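PDB 4LYP: Exo-beta-1,4-mannosidase from Rhizomucor miehei, which probably releases terminal mannose residues from the non-reducing ends of beta-1,4-linked manno-oligosaccharides, as a secreted family 5 glycoside hydrolase. Local coordinates for residues M66-D71 against M407-D412; F253-A258 against H282-Y287; N373-L378 against K434-N439. All blocks are in the same frame, centred on the assembly; numbering follows the deposited sequence.

Contact 1 (M66-D71 against M407-D412); sequences MNLGAD and MVWLGD
N67 and L68, consecutive residues of the short helix 65-69, pack against the indole of W409 in the TIM barrel of this family 5 glycoside hydrolase. Helix 65-69 follows strand 53-61, and the loop holding W409 follows strand 386-394. These two strands pair in parallel, so the contact joins neighbouring loops beyond the same ends of two adjacent barrel strands.

The face contact is made by N67. Its CB lies 3.3 Å above the indole plane, displaced toward the rim of the six-membered ring, at 3.4 Å from W409 CZ2. The next atom, N67 CG, is 3.5 Å from W409 CH2, and the amide plane is tilted only 25° from the ring, so the flat group lies nearly along the indole. M407 CB covers the opposite face, 3.4 Å from the plane, and the ring is thus clasped between the helix and its own loop.

Hydrogen bonding across the pair is absent; polar partners lie outside it. R80 NH2 bonds to W409 O, and R78 NE bonds to G69 O. Helix 78-90, which carries both arginines, therefore ties down each segment, and L68 also touches R80, M81 and E84 on it.

The apolar contact belongs to L68, approaching the five-membered ring obliquely. Its chain extends through CD1, which is anti to CA (chi2 176°), and this turns the other branch to the indole. That methyl, L68 CD2, sits 3.8 Å from W409 CD1, and the same CD2 is 3.9 Å from W409 CB.

Contact 2 (F253-A258 against H282-Y287); sequences FIKKGA and HKNIDY
K255 near the end of helix 244-257 forms a salt bridge with D286, its NZ donating to D286 OD2 at 2.7 Å. The carboxylate oxygen is met on its syn side, with the donor 16° out of the carboxylate plane. Each end of the bridge has a second partner: K255 NZ also bonds to H261 O, and D286 OD2 also bonds to V263 N. The ammonium group is thus shared between a carboxylate and a carbonyl, while OD2 takes two N-H donors, an environment that would be expected to keep D286 ionised.

The lysine reaches this site along a curved rather than a fully extended chain. After a first torsion that sets CG anti to the backbone N, the chain bends at both chi2 (69°) and chi3. Its inner methylenes pass N284, with K255 CG 3.5 Å from N284 OD1, a van der Waals approach. The polar end of N284 is engaged through ND2, which bonds to T252 OG1 on the same helix as K255.

Within the loop, a type I turn is closed by I285 N to H282 O at 3.1 Å. The turn follows helix 273-280, and D286 and Y287 lead on from it into barrel strand 288-292. Strand 262-264 runs beside both segments: K255 packs on V263, D286 touches L262, and helix 244-257 is thereby joined to the starts of two successive strands.

Contact 3 (N373-L378 against K434-N439); sequences NQIVSL and KDYNAN
V376 points its CG2 at the edge of the Y436 ring, 3.8 Å from Y436 CD1 and close to the ring plane. With V376 CG1 anti to the backbone N (chi1 168°), CG2 is the branch left to face the other helix, and the same methyl rests 3.9 Å from N439 CB. Y436 also has its CG anti to the backbone N (chi1 163°), a setting that carries the ring across to the partner helix although its CB does not point there. The phenol end meets I375, whose CG2 is 3.4 Å from Y436 OH.

These are two outer helices of the TIM barrel, 362-380 and 429-448, running side by side in the same sense: the short segments are 5° from parallel with axes 10.1 Å apart. Strand 386-394 lies between them in sequence, and its S387 OG hydrogen-bonds to Y436 OH. F372, one residue before the 373-378 segment, stacks on the Y436 ring.

Toward the exposed side a water that lies in the Y436 ring plane, at its edge, bridges N373 and N439. It donates to N373 OD1 at 2.9 Å and accepts from N439 ND2 at 3.0 Å.

Every pair of contact centres is 29 Å apart, and none touches another. Nearest atoms are about 16 Å apart for contact 1 with either other and about 13 Å for contacts 2 and 3. In sequence, contact 2 closes before contact 3 opens, whereas contacts 1 and 3 interleave. Two guanidines are bound: one among W153, E238, W293, N296 and E416, probably the active site, where E416 follows segment 407-412 by four residues. The other lies among K46, G47, P54, Y55, L56, R382, S385 and L447, the last on helix 429-448 of contact 3. The side chains of D286 and I375 are about 13 Å and 10 Å from a bound guanidine, without distinguishing the two sites.

Contact 1 (M66-D71 against M407-D412)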
loop_
_atom_site.group_PDB
_atom_site.type_symbol
_atom_site.label_atom_id
_atom_site.label_comp_id
_atom_site.label_asym_id
_atom_site.label_seq_id
_atom_site.Cartn_x
_atom_site.Cartn_y
_atom_site.Cartn_z
ATOM N N MET A 66 -8.392 -8.082 -2.154
ATOM C CA MET A 66 -9.843 -8.083 -2.067
ATOM C C MET A 66 -10.442 -8.628 -3.356
ATOM O O MET A 66 -11.351 -9.479 -3.348
ATOM C CB MET A 66 -10.304 -6.672 -1.761
ATOM C CG MET A 66 -11.802 -6.425 -2.048
ATOM S SD MET A 66 -12.370 -4.792 -1.508
ATOM C CE MET A 66 -11.464 -3.755 -2.652
ATOM N N ASN A 67 -9.946 -8.172 -4.527
ATOM C CA ASN A 67 -10.494 -8.636 -5.793
ATOM C C ASN A 67 -10.192 -10.082 -6.087
ATOM O O ASN A 67 -11.031 -10.788 -6.652
ATOM C CB ASN A 67 -10.031 -7.780 -6.958
ATOM C CG ASN A 67 -10.873 -6.520 -7.119
ATOM O OD1 ASN A 67 -11.967 -6.613 -7.775
ATOM N ND2 ASN A 67 -10.479 -5.461 -6.563
ATOM N N LEU A 68 -9.036 -10.593 -5.672
ATOM C CA LEU A 68 -8.743 -12.028 -5.853
ATOM C C LEU A 68 -9.537 -12.896 -4.866
ATOM O O LEU A 68 -9.878 -14.048 -5.203
ATOM C CB LEU A 68 -7.247 -12.321 -5.716
ATOM C CG LEU A 68 -6.398 -11.890 -6.906
ATOM C CD1 LEU A 68 -4.964 -12.159 -6.589
ATOM C CD2 LEU A 68 -6.807 -12.570 -8.187
ATOM N N GLY A 69 -9.884 -12.383 -3.674
ATOM C CA GLY A 69 -10.673 -13.145 -2.728
ATOM C C GLY A 69 -12.146 -13.218 -3.088
ATOM O O GLY A 69 -12.865 -14.021 -2.499
ATOM N N ALA A 70 -12.582 -12.388 -4.029
ATOM C CA ALA A 70 -14.005 -12.402 -4.425
ATOM C C ALA A 70 -14.366 -13.741 -5.108
ATOM O O ALA A 70 -13.491 -14.409 -5.608
ATOM C CB ALA A 70 -14.200 -11.236 -5.384
ATOM N N ASP A 71 -15.656 -14.051 -5.126
ATOM C CA ASP A 71 -16.062 -15.316 -5.807
ATOM C C ASP A 71 -15.836 -15.179 -7.303
ATOM O O ASP A 71 -15.524 -14.055 -7.874
ATOM C CB ASP A 71 -17.499 -15.697 -5.519
ATOM C CG ASP A 71 -18.515 -14.630 -5.920
ATOM O OD1 ASP A 71 -18.303 -13.790 -6.849
ATOM O OD2 ASP A 71 -19.640 -14.748 -5.339
ATOM N N MET A 407 -9.170 -7.638 -16.256
ATOM C CA MET A 407 -8.058 -7.505 -15.281
ATOM C C MET A 407 -7.002 -8.569 -15.522
ATOM O O MET A 407 -7.329 -9.764 -15.598
ATOM C CB MET A 407 -8.625 -7.676 -13.868
ATOM C CG MET A 407 -9.656 -6.640 -13.516
ATOM S SD MET A 407 -8.995 -4.992 -13.186
ATOM C CE MET A 407 -9.301 -4.110 -14.719
ATOM N N VAL A 408 -5.753 -8.137 -15.564
ATOM C CA VAL A 408 -4.587 -9.041 -15.440
ATOM C C VAL A 408 -4.086 -8.792 -14.040
ATOM O O VAL A 408 -3.307 -7.872 -13.772
ATOM C CB VAL A 408 -3.499 -8.763 -16.508
ATOM C CG1 VAL A 408 -2.309 -9.728 -16.302
ATOM C CG2 VAL A 408 -4.062 -8.937 -17.902
ATOM N N TRP A 409 -4.590 -9.598 -13.083
ATOM C CA TRP A 409 -4.283 -9.331 -11.664
ATOM C C TRP A 409 -2.858 -9.724 -11.413
ATOM O O TRP A 409 -2.397 -10.817 -11.777
ATOM C CB TRP A 409 -5.206 -10.124 -10.738
ATOM C CG TRP A 409 -6.635 -9.600 -10.745
ATOM C CD1 TRP A 409 -7.761 -10.293 -11.072
ATOM C CD2 TRP A 409 -7.081 -8.283 -10.323
ATOM N NE1 TRP A 409 -8.891 -9.531 -10.892
ATOM C CE2 TRP A 409 -8.497 -8.256 -10.455
ATOM C CE3 TRP A 409 -6.434 -7.120 -9.885
ATOM C CZ2 TRP A 409 -9.260 -7.122 -10.155
ATOM C CZ3 TRP A 409 -7.201 -6.021 -9.590
ATOM C CH2 TRP A 409 -8.584 -6.017 -9.704
ATOM N N LEU A 410 -2.134 -8.839 -10.732
ATOM C CA LEU A 410 -0.739 -9.059 -10.269
ATOM C C LEU A 410 -0.423 -7.813 -9.433
ATOM O O LEU A 410 -1.337 -7.104 -9.006
ATOM C CB LEU A 410 0.244 -9.385 -11.415
ATOM C CG LEU A 410 0.025 -8.709 -12.738
ATOM C CD1 LEU A 410 0.157 -7.175 -12.682
ATOM C CD2 LEU A 410 0.984 -9.315 -13.741
ATOM N N GLY A 411 0.863 -7.532 -9.165
ATOM C CA GLY A 411 1.189 -6.461 -8.220
ATOM C C GLY A 411 1.120 -5.039 -8.813
ATOM O O GLY A 411 1.275 -4.088 -8.032
ATOM N N ASP A 412 0.958 -4.913 -10.122
ATOM C CA ASP A 412 0.915 -3.628 -10.797
ATOM C C ASP A 412 -0.516 -3.220 -11.054
ATOM O O ASP A 412 -1.233 -3.950 -11.772
ATOM C CB ASP A 412 1.701 -3.702 -12.111
ATOM C CG ASP A 412 3.099 -4.229 -11.819
ATOM O OD1 ASP A 412 3.910 -3.497 -11.241
ATOM O OD2 ASP A 412 3.370 -5.421 -12.150
#

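Contact 2 (F253-A258 against H282-Y287)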
loop_
_atom_site.group_PDB
_atom_site.type_symbol
_atom_site.label_atom_id
_atom_site.label_comp_id
_atom_site.label_asym_id
_atom_site.label_seq_id
_atom_site.Cartn_x
_atom_site.Cartn_y
_atom_site.Cartn_z
ATOM N N PHE A 253 -11.591 11.233 12.901
ATOM C CA PHE A 253 -12.801 10.506 12.530
ATOM C C PHE A 253 -12.523 9.000 12.547
ATOM O O PHE A 253 -13.278 8.205 13.091
ATOM C CB PHE A 253 -13.287 10.929 11.130
ATOM C CG PHE A 253 -14.483 10.202 10.654
ATOM C CD1 PHE A 253 -15.758 10.641 10.995
ATOM C CD2 PHE A 253 -14.359 9.032 9.900
ATOM C CE1 PHE A 253 -16.890 9.923 10.541
ATOM C CE2 PHE A 253 -15.461 8.342 9.507
ATOM C CZ PHE A 253 -16.722 8.780 9.808
ATOM N N ILE A 254 -11.398 8.589 11.916
ATOM C CA ILE A 254 -11.062 7.178 11.819
ATOM C C ILE A 254 -10.806 6.588 13.229
ATOM O O ILE A 254 -11.309 5.514 13.525
ATOM C CB ILE A 254 -9.808 6.965 10.916
ATOM C CG1 ILE A 254 -10.182 7.294 9.496
ATOM C CG2 ILE A 254 -9.240 5.571 11.024
ATOM C CD1 ILE A 254 -8.987 7.355 8.569
ATOM N N LYS A 255 -10.065 7.328 14.062
ATOM C CA LYS A 255 -9.754 6.843 15.400
ATOM C C LYS A 255 -11.016 6.696 16.245
ATOM O O LYS A 255 -11.217 5.688 16.935
ATOM C CB LYS A 255 -8.784 7.821 16.074
ATOM C CG LYS A 255 -8.391 7.361 17.467
ATOM C CD LYS A 255 -7.538 6.144 17.625
ATOM C CE LYS A 255 -6.164 6.360 17.091
ATOM N NZ LYS A 255 -5.193 5.182 17.402
ATOM N N LYS A 256 -11.912 7.688 16.190
ATOM C CA LYS A 256 -13.158 7.582 16.958
ATOM C C LYS A 256 -14.030 6.401 16.411
ATOM O O LYS A 256 -14.716 5.735 17.168
ATOM C CB LYS A 256 -13.929 8.899 16.862
ATOM C CG LYS A 256 -13.288 10.032 17.731
ATOM C CD LYS A 256 -14.152 11.276 17.725
ATOM C CE LYS A 256 -13.790 12.348 18.786
ATOM N NZ LYS A 256 -12.433 12.910 18.706
ATOM N N GLY A 257 -13.901 6.130 15.092
ATOM C CA GLY A 257 -14.661 5.016 14.529
ATOM C C GLY A 257 -14.148 3.641 14.969
ATOM O O GLY A 257 -14.917 2.706 15.013
ATOM N N ALA A 258 -12.834 3.531 15.216
ATOM C CA ALA A 258 -12.222 2.250 15.613
ATOM C C ALA A 258 -11.153 2.547 16.664
ATOM O O ALA A 258 -9.950 2.544 16.376
ATOM C CB ALA A 258 -11.598 1.519 14.380
ATOM N N HIS A 282 0.102 14.809 14.320
ATOM C CA HIS A 282 -1.279 14.832 14.750
ATOM C C HIS A 282 -1.470 13.787 15.806
ATOM O O HIS A 282 -0.881 12.680 15.675
ATOM C CB HIS A 282 -2.269 14.558 13.592
ATOM C CG HIS A 282 -2.146 15.582 12.481
ATOM N ND1 HIS A 282 -2.665 16.819 12.564
ATOM C CD2 HIS A 282 -1.448 15.535 11.315
ATOM C CE1 HIS A 282 -2.312 17.536 11.499
ATOM N NE2 HIS A 282 -1.538 16.735 10.710
ATOM N N LYS A 283 -2.328 14.040 16.788
ATOM C CA LYS A 283 -2.521 13.091 17.852
ATOM C C LYS A 283 -2.970 11.714 17.293
ATOM O O LYS A 283 -2.647 10.644 17.875
ATOM C CB LYS A 283 -3.617 13.618 18.832
ATOM C CG LYS A 283 -3.946 12.655 19.989
ATOM C CD LYS A 283 -4.814 13.335 20.997
ATOM C CE LYS A 283 -4.949 12.538 22.314
ATOM N NZ LYS A 283 -3.731 11.821 22.784
ATOM N N ASN A 284 -3.829 11.727 16.267
ATOM C CA ASN A 284 -4.443 10.484 15.800
ATOM C C ASN A 284 -3.756 9.950 14.557
ATOM O O ASN A 284 -4.346 9.132 13.843
ATOM C CB ASN A 284 -5.942 10.644 15.623
ATOM C CG ASN A 284 -6.574 10.904 16.944
ATOM O OD1 ASN A 284 -6.317 10.165 17.880
ATOM N ND2 ASN A 284 -7.386 11.983 17.054
ATOM N N ILE A 285 -2.511 10.363 14.304
ATOM C CA ILE A 285 -1.632 9.651 13.382
ATOM C C ILE A 285 -0.604 8.950 14.228
ATOM O O ILE A 285 0.267 9.596 14.823
ATOM C CB ILE A 285 -1.014 10.591 12.318
ATOM C CG1 ILE A 285 -2.087 11.216 11.416
ATOM C CG2 ILE A 285 0.064 9.829 11.508
ATOM C CD1 ILE A 285 -2.788 10.272 10.458
ATOM N N ASP A 286 -0.677 7.622 14.332
ATOM C CA ASP A 286 0.142 6.914 15.296
ATOM C C ASP A 286 1.527 6.607 14.844
ATOM O O ASP A 286 2.441 6.438 15.649
ATOM C CB ASP A 286 -0.579 5.586 15.666
ATOM C CG ASP A 286 -1.836 5.841 16.433
ATOM O OD1 ASP A 286 -1.748 6.357 17.575
ATOM O OD2 ASP A 286 -2.931 5.521 15.906
ATOM N N TYR A 287 1.733 6.470 13.520
ATOM C CA TYR A 287 3.031 6.147 13.004
ATOM C C TYR A 287 3.217 6.798 11.662
ATOM O O TYR A 287 2.242 7.375 11.144
ATOM C CB TYR A 287 3.364 4.627 12.958
ATOM C CG TYR A 287 2.519 3.879 11.947
ATOM C CD1 TYR A 287 1.255 3.379 12.258
ATOM C CD2 TYR A 287 3.046 3.598 10.670
ATOM C CE1 TYR A 287 0.507 2.598 11.340
ATOM C CE2 TYR A 287 2.343 2.828 9.735
ATOM C CZ TYR A 287 1.089 2.354 10.083
ATOM O OH TYR A 287 0.350 1.586 9.186
#

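Contact 3 (N373-L378 against K434-N439)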
loop_
_atom_site.group_PDB
_atom_site.type_symbol
_atom_site.label_atom_id
_atom_site.label_comp_id
_atom_site.label_asym_id
_atom_site.label_seq_id
_atom_site.Cartn_x
_atom_site.Cartn_y
_atom_site.Cartn_z
ATOM N N ASN A 373 19.206 -4.628 4.052
ATOM C CA ASN A 373 20.255 -4.685 5.018
ATOM C C ASN A 373 20.370 -3.379 5.830
ATOM O O ASN A 373 20.633 -3.410 7.045
ATOM C CB ASN A 373 21.582 -4.957 4.345
ATOM C CG ASN A 373 21.707 -6.404 3.872
ATOM O OD1 ASN A 373 20.962 -7.291 4.367
ATOM N ND2 ASN A 373 22.622 -6.637 2.990
ATOM N N GLN A 374 20.087 -2.244 5.206
ATOM C CA GLN A 374 20.084 -0.985 5.927
ATOM C C GLN A 374 18.929 -0.963 6.927
ATOM O O GLN A 374 19.085 -0.457 8.061
ATOM C CB GLN A 374 20.037 0.189 4.936
ATOM C CG GLN A 374 20.194 1.505 5.663
ATOM C CD GLN A 374 20.206 2.666 4.685
ATOM O OE1 GLN A 374 20.097 2.469 3.465
ATOM N NE2 GLN A 374 20.320 3.904 5.176
ATOM N N ILE A 375 17.735 -1.402 6.500
ATOM C CA ILE A 375 16.612 -1.426 7.393
ATOM C C ILE A 375 16.880 -2.327 8.608
ATOM O O ILE A 375 16.550 -1.972 9.748
ATOM C CB ILE A 375 15.322 -1.836 6.681
ATOM C CG1 ILE A 375 14.902 -0.750 5.685
ATOM C CG2 ILE A 375 14.194 -2.072 7.705
ATOM C CD1 ILE A 375 13.875 -1.228 4.675
ATOM N N VAL A 376 17.508 -3.479 8.391
ATOM C CA VAL A 376 17.802 -4.360 9.521
ATOM C C VAL A 376 18.725 -3.602 10.501
ATOM O O VAL A 376 18.510 -3.716 11.727
ATOM C CB VAL A 376 18.485 -5.702 8.996
ATOM C CG1 VAL A 376 19.069 -6.483 10.152
ATOM C CG2 VAL A 376 17.385 -6.517 8.284
ATOM N N SER A 377 19.732 -2.906 10.002
ATOM C CA SER A 377 20.656 -2.202 10.868
ATOM C C SER A 377 19.930 -1.071 11.599
ATOM O O SER A 377 20.036 -0.889 12.854
ATOM C CB SER A 377 21.829 -1.673 10.006
ATOM O OG SER A 377 22.718 -1.022 10.873
ATOM N N LEU A 378 19.079 -0.275 10.902
ATOM C CA LEU A 378 18.309 0.794 11.547
ATOM C C LEU A 378 17.310 0.231 12.589
ATOM O O LEU A 378 17.105 0.814 13.670
ATOM C CB LEU A 378 17.545 1.666 10.561
ATOM C CG LEU A 378 18.475 2.509 9.633
ATOM C CD1 LEU A 378 17.673 2.975 8.441
ATOM C CD2 LEU A 378 18.942 3.707 10.450
ATOM N N LYS A 434 12.831 -13.354 1.663
ATOM C CA LYS A 434 12.755 -14.356 2.733
ATOM C C LYS A 434 13.899 -14.148 3.721
ATOM O O LYS A 434 13.646 -14.180 4.955
ATOM C CB LYS A 434 12.762 -15.746 2.096
ATOM C CG LYS A 434 12.667 -16.867 3.128
ATOM C CD LYS A 434 12.729 -18.239 2.452
ATOM C CE LYS A 434 12.629 -19.390 3.518
ATOM N NZ LYS A 434 12.631 -20.661 2.751
ATOM N N ASP A 435 15.094 -13.919 3.223
ATOM C CA ASP A 435 16.213 -13.738 4.109
ATOM C C ASP A 435 16.117 -12.464 4.917
ATOM O O ASP A 435 16.409 -12.435 6.114
ATOM C CB ASP A 435 17.508 -13.805 3.274
ATOM C CG ASP A 435 17.824 -15.350 2.763
ATOM O OD1 ASP A 435 17.128 -16.304 3.213
ATOM O OD2 ASP A 435 18.683 -15.514 1.942
ATOM N N TYR A 436 15.605 -11.376 4.304
ATOM C CA TYR A 436 15.338 -10.164 5.021
ATOM C C TYR A 436 14.345 -10.342 6.166
ATOM O O TYR A 436 14.547 -9.910 7.291
ATOM C CB TYR A 436 14.811 -9.069 4.065
ATOM C CG TYR A 436 14.115 -7.908 4.789
ATOM C CD1 TYR A 436 14.827 -7.019 5.576
ATOM C CD2 TYR A 436 12.776 -7.681 4.560
ATOM C CE1 TYR A 436 14.212 -5.917 6.095
ATOM C CE2 TYR A 436 12.147 -6.595 5.101
ATOM C CZ TYR A 436 12.899 -5.669 5.831
ATOM O OH TYR A 436 12.293 -4.520 6.350
ATOM N N ASN A 437 13.241 -11.032 5.846
ATOM C CA ASN A 437 12.228 -11.245 6.862
ATOM C C ASN A 437 12.809 -12.059 8.011
ATOM O O ASN A 437 12.501 -11.771 9.183
ATOM C CB ASN A 437 10.992 -11.877 6.239
ATOM C CG ASN A 437 10.237 -10.920 5.339
ATOM O OD1 ASN A 437 10.246 -9.718 5.533
ATOM N ND2 ASN A 437 9.529 -11.480 4.346
ATOM N N ALA A 438 13.620 -13.084 7.694
ATOM C CA ALA A 438 14.300 -13.848 8.771
ATOM C C ALA A 438 15.209 -12.913 9.583
ATOM O O ALA A 438 15.208 -13.008 10.840
ATOM C CB ALA A 438 15.047 -15.002 8.160
ATOM N N ASN A 439 15.953 -12.037 8.930
ATOM C CA ASN A 439 16.832 -11.145 9.634
ATOM C C ASN A 439 16.060 -10.157 10.527
ATOM O O ASN A 439 16.464 -9.875 11.669
ATOM C CB ASN A 439 17.693 -10.361 8.650
ATOM C CG ASN A 439 18.720 -11.193 7.947
ATOM O OD1 ASN A 439 19.078 -12.309 8.409
ATOM N ND2 ASN A 439 19.164 -10.701 6.764
HETATM O O HOH W 1 18.369 -8.493 4.953
#